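Local coordinates for protein putative secreted endoglycosylceramidase (Rhodococcus hoagii, PDB 6JYZ) that probably hydrolyses O-glycosidic bonds of galactosylceramide-type glycolipids, acting as an endogalactosylceramidase of glycosyl hydrolase family 5, at residues 86-91 with 155-160; 123-128 with 150-155. All blocks are in the same frame, centred on the assembly; numbering follows the deposited sequence.

Contact 1: 86-91 with 155-160; sequences IAWSAL and PEWATL
Trp88 and Pro155 meet through a CH-pi contact where the short helix 88-91, which follows barrel strand 81-86, receives the long loop after strand 119-124. This is the (beta/alpha)8 barrel of glycosyl hydrolase family 5, and the contact joins two of the connections that follow its strands. Pro155 CD stands over one indole face, 3.8 Å from the centroid of the five-membered ring of Trp88 and only 17° off the ring normal. The two side chains cross at about a right angle, so that Pro155 meets the indole through its CD methylene.

Apolar packing extends this contact along the 3-10 turn 156-158. Trp88 chi1 is 179°, which swings the indole away from its own backbone N and carries the six-membered ring out to the turn, where Trp88 CH2 lies 3.8 Å from Ala158 CB. Trp157 CH2 approaches Trp88 CZ2 at 4.1 Å with the ring planes almost perpendicular. Pro155 also touches the second indole: its CG lies over a face of Trp157, near the rim. Ser89 CB adds a contact of 3.6 Å with Pro155 N.

No hydrogen bond crosses between 86-91 and 155-160; the polar groups turn to other partners. Glu92 serves both indoles, its OE1 receiving Trp88 NE1 and its backbone O receiving Trp157 NE1, while Ser89 OG bonds to Asp52. Helix 193-206 supplies Leu197 and Thr200 as further packing for Trp88.

Within the turn, Pro155 O accepts two bonds from opposite faces of its carbonyl plane, from Ala158 N at 3.1 Å and from Thr159 OG1 at 2.9 Å.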
loop_
_atom_site.group_PDB
_atom_site.type_symbol
_atom_site.label_atom_id
_atom_site.label_comp_id
_atom_site.label_asym_id
_atom_site.label_seq_id
_atom_site.Cartn_x
_atom_site.Cartn_y
_atom_site.Cartn_z
ATOM N N ILE A 86 -1.565 9.177 0.833
ATOM C CA ILE A 86 -2.027 10.536 1.140
ATOM C C ILE A 86 -1.432 11.000 2.460
ATOM O O ILE A 86 -0.855 10.206 3.216
ATOM C CB ILE A 86 -3.549 10.619 1.161
ATOM C CG1 ILE A 86 -4.160 9.781 2.272
ATOM C CG2 ILE A 86 -4.148 10.225 -0.219
ATOM C CD1 ILE A 86 -5.669 9.976 2.483
ATOM N N ALA A 87 -1.519 12.305 2.746
ATOM C CA ALA A 87 -0.783 12.899 3.873
ATOM C C ALA A 87 -1.702 13.593 4.844
ATOM O O ALA A 87 -2.451 14.535 4.469
ATOM C CB ALA A 87 0.222 13.906 3.332
ATOM N N TRP A 88 -1.553 13.246 6.100
ATOM C CA TRP A 88 -2.214 13.989 7.163
ATOM C C TRP A 88 -1.848 15.472 7.079
ATOM O O TRP A 88 -2.742 16.347 7.271
ATOM C CB TRP A 88 -1.756 13.383 8.509
ATOM C CG TRP A 88 -2.329 14.039 9.744
ATOM C CD1 TRP A 88 -3.408 14.905 9.864
ATOM C CD2 TRP A 88 -1.822 13.825 11.071
ATOM N NE1 TRP A 88 -3.582 15.223 11.184
ATOM C CE2 TRP A 88 -2.636 14.592 11.935
ATOM C CE3 TRP A 88 -0.745 13.052 11.586
ATOM C CZ2 TRP A 88 -2.407 14.606 13.317
ATOM C CZ3 TRP A 88 -0.544 13.070 12.967
ATOM C CH2 TRP A 88 -1.356 13.832 13.816
ATOM N N SER A 89 -0.614 15.815 6.750
ATOM C CA SER A 89 -0.209 17.205 6.701
ATOM C C SER A 89 -1.007 17.980 5.671
ATOM O O SER A 89 -1.157 19.198 5.861
ATOM C CB SER A 89 1.275 17.342 6.439
ATOM O OG SER A 89 1.560 16.790 5.154
ATOM N N ALA A 90 -1.457 17.361 4.606
ATOM C CA ALA A 90 -2.252 18.085 3.575
ATOM C C ALA A 90 -3.708 18.063 3.968
ATOM O O ALA A 90 -4.423 19.031 3.675
ATOM C CB ALA A 90 -2.024 17.401 2.246
ATOM N N LEU A 91 -4.221 17.073 4.670
ATOM C CA LEU A 91 -5.603 17.066 5.079
ATOM C C LEU A 91 -5.811 18.096 6.180
ATOM O O LEU A 91 -6.892 18.748 6.250
ATOM C CB LEU A 91 -6.012 15.705 5.635
ATOM C CG LEU A 91 -6.129 14.627 4.555
ATOM C CD1 LEU A 91 -6.015 13.207 5.167
ATOM C CD2 LEU A 91 -7.457 14.772 3.781
ATOM N N PRO A 155 1.752 16.960 9.979
ATOM C CA PRO A 155 2.071 18.392 9.850
ATOM C C PRO A 155 2.978 18.878 10.970
ATOM O O PRO A 155 3.155 18.236 12.019
ATOM C CB PRO A 155 0.682 19.048 9.971
ATOM C CG PRO A 155 -0.165 18.080 10.775
ATOM C CD PRO A 155 0.355 16.676 10.377
ATOM N N GLU A 156 3.558 20.069 10.734
ATOM C CA GLU A 156 4.517 20.604 11.679
ATOM C C GLU A 156 3.897 20.809 13.056
ATOM O O GLU A 156 4.532 20.527 14.071
ATOM C CB GLU A 156 5.102 21.879 11.106
ATOM C CG GLU A 156 6.317 22.409 11.888
ATOM C CD GLU A 156 6.961 23.629 11.259
ATOM O OE1 GLU A 156 6.296 24.324 10.469
ATOM O OE2 GLU A 156 8.140 23.807 11.498
ATOM N N TRP A 157 2.665 21.329 13.088
ATOM C CA TRP A 157 2.034 21.639 14.361
ATOM C C TRP A 157 1.840 20.399 15.221
ATOM O O TRP A 157 1.674 20.489 16.444
ATOM C CB TRP A 157 0.687 22.395 14.140
ATOM C CG TRP A 157 -0.355 21.576 13.394
ATOM C CD1 TRP A 157 -0.630 21.660 12.045
ATOM C CD2 TRP A 157 -1.223 20.567 13.951
ATOM N NE1 TRP A 157 -1.645 20.794 11.732
ATOM C CE2 TRP A 157 -1.984 20.060 12.863
ATOM C CE3 TRP A 157 -1.451 20.026 15.230
ATOM C CZ2 TRP A 157 -2.901 19.010 13.027
ATOM C CZ3 TRP A 157 -2.411 19.037 15.416
ATOM C CH2 TRP A 157 -3.091 18.528 14.292
ATOM N N ALA A 158 1.791 19.198 14.600
ATOM C CA ALA A 158 1.579 17.934 15.303
ATOM C C ALA A 158 2.899 17.264 15.667
ATOM O O ALA A 158 2.827 16.116 16.173
ATOM C CB ALA A 158 0.719 16.996 14.488
ATOM N N THR A 159 4.041 17.864 15.392
ATOM C CA THR A 159 5.351 17.232 15.505
ATOM C C THR A 159 6.039 17.729 16.789
ATOM O O THR A 159 6.399 18.910 16.888
ATOM C CB THR A 159 6.187 17.600 14.303
ATOM O OG1 THR A 159 5.537 17.047 13.133
ATOM C CG2 THR A 159 7.574 16.963 14.371
ATOM N N LEU A 160 6.131 16.850 17.771
ATOM C CA LEU A 160 6.536 17.171 19.146
ATOM C C LEU A 160 7.786 16.341 19.477
ATOM O O LEU A 160 7.697 15.235 19.992
ATOM C CB LEU A 160 5.380 16.897 20.103
ATOM C CG LEU A 160 4.081 17.662 19.773
ATOM C CD1 LEU A 160 2.976 17.190 20.706
ATOM C CD2 LEU A 160 4.303 19.186 19.841
#

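Contact 2: 123-128 with 150-155; sequences DMHQDA and GWDGAP
His125 and Asp152 are joined by a His-carboxylate hydrogen bond where the chain leaves strand 119-124, on the C-terminal side of the (beta/alpha)8 barrel. His125 ND1 donates to Asp152 OD2 over 3.2 Å, nearly straight at 169°. The carboxylate lies almost coplanar with the imidazole (planes 16° apart) and meets it at the ring edge, which, with the weak bond of NE2 to Glu329, would limit rotation of the ring. Asp152 OD2 also receives Asn51 ND2, and so is held from two residues.

The tight part centres on a single antiparallel bridge, a hydrogen-bonded pair between Asp127 and Asp152, in which Asp127 N donates to Asp152 O at 2.9 Å. Beside it Asp127 OD2 stands 2.5 Å from Asp152 OD1, an approach so short that one of the two acids probably carries a proton. With chi1 at 60°, Asp152 places its CG between its own backbone N and carbonyl carbon, and from there one oxygen serves His125 while the other faces Asp127.

The indole of Trp151 is met more loosely, though this side too is buried and Trp151 CB is only 3.0 Å from Asp127 O. Ala128 CB lies 3.6 Å from Trp151 CD1. Arg173 makes a cation-pi contact with this indole, and His370 meets it edge-to-face.

Close packing resumes at Gly153, whose backbone angles call for glycine: its bare CA comes within 3.6 Å of Gln126 CB and makes a C-H...O contact of 3.4 Å with His125 O.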
loop_
_atom_site.group_PDB
_atom_site.type_symbol
_atom_site.label_atom_id
_atom_site.label_comp_id
_atom_site.label_asym_id
_atom_site.label_seq_id
_atom_site.Cartn_x
_atom_site.Cartn_y
_atom_site.Cartn_z
ATOM N N ASP A 123 -4.405 5.377 1.919
ATOM C CA ASP A 123 -3.343 5.090 2.878
ATOM C C ASP A 123 -2.841 6.380 3.518
ATOM O O ASP A 123 -2.287 7.217 2.822
ATOM C CB ASP A 123 -2.210 4.369 2.125
ATOM C CG ASP A 123 -0.854 4.456 2.775
ATOM O OD1 ASP A 123 -0.733 4.495 4.000
ATOM O OD2 ASP A 123 0.135 4.546 1.988
ATOM N N MET A 124 -3.044 6.476 4.830
ATOM C CA MET A 124 -2.525 7.631 5.570
ATOM C C MET A 124 -1.033 7.396 5.729
ATOM O O MET A 124 -0.604 6.673 6.652
ATOM C CB MET A 124 -3.254 7.721 6.906
ATOM C CG MET A 124 -3.028 9.046 7.638
ATOM S SD MET A 124 -3.844 10.483 6.816
ATOM C CE MET A 124 -5.567 10.097 7.086
ATOM N N HIS A 125 -0.259 7.924 4.807
ATOM C CA HIS A 125 1.125 7.518 4.645
ATOM C C HIS A 125 2.033 8.400 5.464
ATOM O O HIS A 125 1.818 9.596 5.674
ATOM C CB HIS A 125 1.528 7.602 3.168
ATOM C CG HIS A 125 2.661 6.664 2.815
ATOM N ND1 HIS A 125 4.012 6.942 2.723
ATOM C CD2 HIS A 125 2.478 5.337 2.591
ATOM C CE1 HIS A 125 4.599 5.727 2.418
ATOM N NE2 HIS A 125 3.695 4.798 2.344
ATOM N N GLN A 126 3.167 7.857 5.880
ATOM C CA GLN A 126 4.234 8.623 6.552
ATOM C C GLN A 126 5.507 7.810 6.392
ATOM O O GLN A 126 5.457 6.576 6.286
ATOM C CB GLN A 126 3.913 8.854 8.041
ATOM C CG GLN A 126 3.845 7.582 8.900
ATOM C CD GLN A 126 5.172 6.998 9.311
ATOM O OE1 GLN A 126 5.297 5.728 9.522
ATOM N NE2 GLN A 126 6.151 7.787 9.472
ATOM N N ASP A 127 6.629 8.501 6.403
ATOM C CA ASP A 127 7.911 7.840 6.671
ATOM C C ASP A 127 8.614 8.698 7.699
ATOM O O ASP A 127 8.623 9.924 7.568
ATOM C CB ASP A 127 8.831 7.795 5.432
ATOM C CG ASP A 127 8.182 7.122 4.251
ATOM O OD1 ASP A 127 8.156 5.872 4.226
ATOM O OD2 ASP A 127 7.700 7.833 3.340
ATOM N N ALA A 128 9.209 8.075 8.725
ATOM C CA ALA A 128 9.964 8.853 9.701
ATOM C C ALA A 128 9.147 10.033 10.222
ATOM O O ALA A 128 9.652 11.142 10.381
ATOM C CB ALA A 128 11.325 9.306 9.169
ATOM N N GLY A 150 13.943 15.514 5.983
ATOM C CA GLY A 150 12.500 15.465 6.126
ATOM C C GLY A 150 11.856 14.459 5.164
ATOM O O GLY A 150 12.372 14.225 4.063
ATOM N N TRP A 151 10.691 13.937 5.598
ATOM C CA TRP A 151 10.009 12.908 4.820
ATOM C C TRP A 151 8.568 13.329 4.553
ATOM O O TRP A 151 8.367 14.290 3.798
ATOM C CB TRP A 151 10.157 11.542 5.523
ATOM C CG TRP A 151 11.589 11.086 5.541
ATOM C CD1 TRP A 151 12.540 11.424 6.462
ATOM C CD2 TRP A 151 12.210 10.261 4.560
ATOM N NE1 TRP A 151 13.729 10.859 6.102
ATOM C CE2 TRP A 151 13.572 10.146 4.941
ATOM C CE3 TRP A 151 11.753 9.535 3.442
ATOM C CZ2 TRP A 151 14.496 9.399 4.200
ATOM C CZ3 TRP A 151 12.682 8.811 2.709
ATOM C CH2 TRP A 151 14.020 8.742 3.097
ATOM N N ASP A 152 7.597 12.662 5.136
ATOM C CA ASP A 152 6.176 12.846 4.789
ATOM C C ASP A 152 5.365 12.262 5.904
ATOM O O ASP A 152 5.818 11.300 6.556
ATOM C CB ASP A 152 5.824 12.175 3.451
ATOM C CG ASP A 152 6.085 10.677 3.470
ATOM O OD1 ASP A 152 7.321 10.307 3.585
ATOM O OD2 ASP A 152 5.157 9.891 3.373
ATOM N N GLY A 153 4.154 12.811 6.130
ATOM C CA GLY A 153 3.270 12.302 7.163
ATOM C C GLY A 153 2.615 13.448 7.892
ATOM O O GLY A 153 1.716 14.125 7.342
ATOM N N ALA A 154 3.016 13.657 9.124
ATOM C CA ALA A 154 2.326 14.586 9.996
ATOM C C ALA A 154 2.713 16.037 9.748
ATOM O O ALA A 154 3.835 16.356 9.412
ATOM C CB ALA A 154 2.689 14.203 11.426
ATOM N N PRO A 155 1.752 16.960 9.979
ATOM C CA PRO A 155 2.071 18.392 9.850
ATOM C C PRO A 155 2.978 18.878 10.970
ATOM O O PRO A 155 3.155 18.236 12.019
ATOM C CB PRO A 155 0.682 19.048 9.971
ATOM C CG PRO A 155 -0.165 18.080 10.775
ATOM C CD PRO A 155 0.355 16.676 10.377
#

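Overall arrangement
Contacts 1 and 2 have centres about 8 Å apart and share Pro155; along the chain, contact 2 is nested inside the loop that contact 1 closes. Neighbouring barrel strands connect them: Ile86 N lies 2.9 Å from Asp123 O and Ile86 O 2.8 Å from His125 N, both probable hydrogen bonds. Trp88 CE3 also packs on Ala154 CB at 3.6 Å. Contact 2 lies nearer the probable active site: His125 makes a weak hydrogen bond to Glu329, on strand 326-330, where family 5 enzymes typically carry the nucleophile. Contact 1 involves the same loop farther out, its centre about 19 Å from that of the chain against about 14 Å for contact 2.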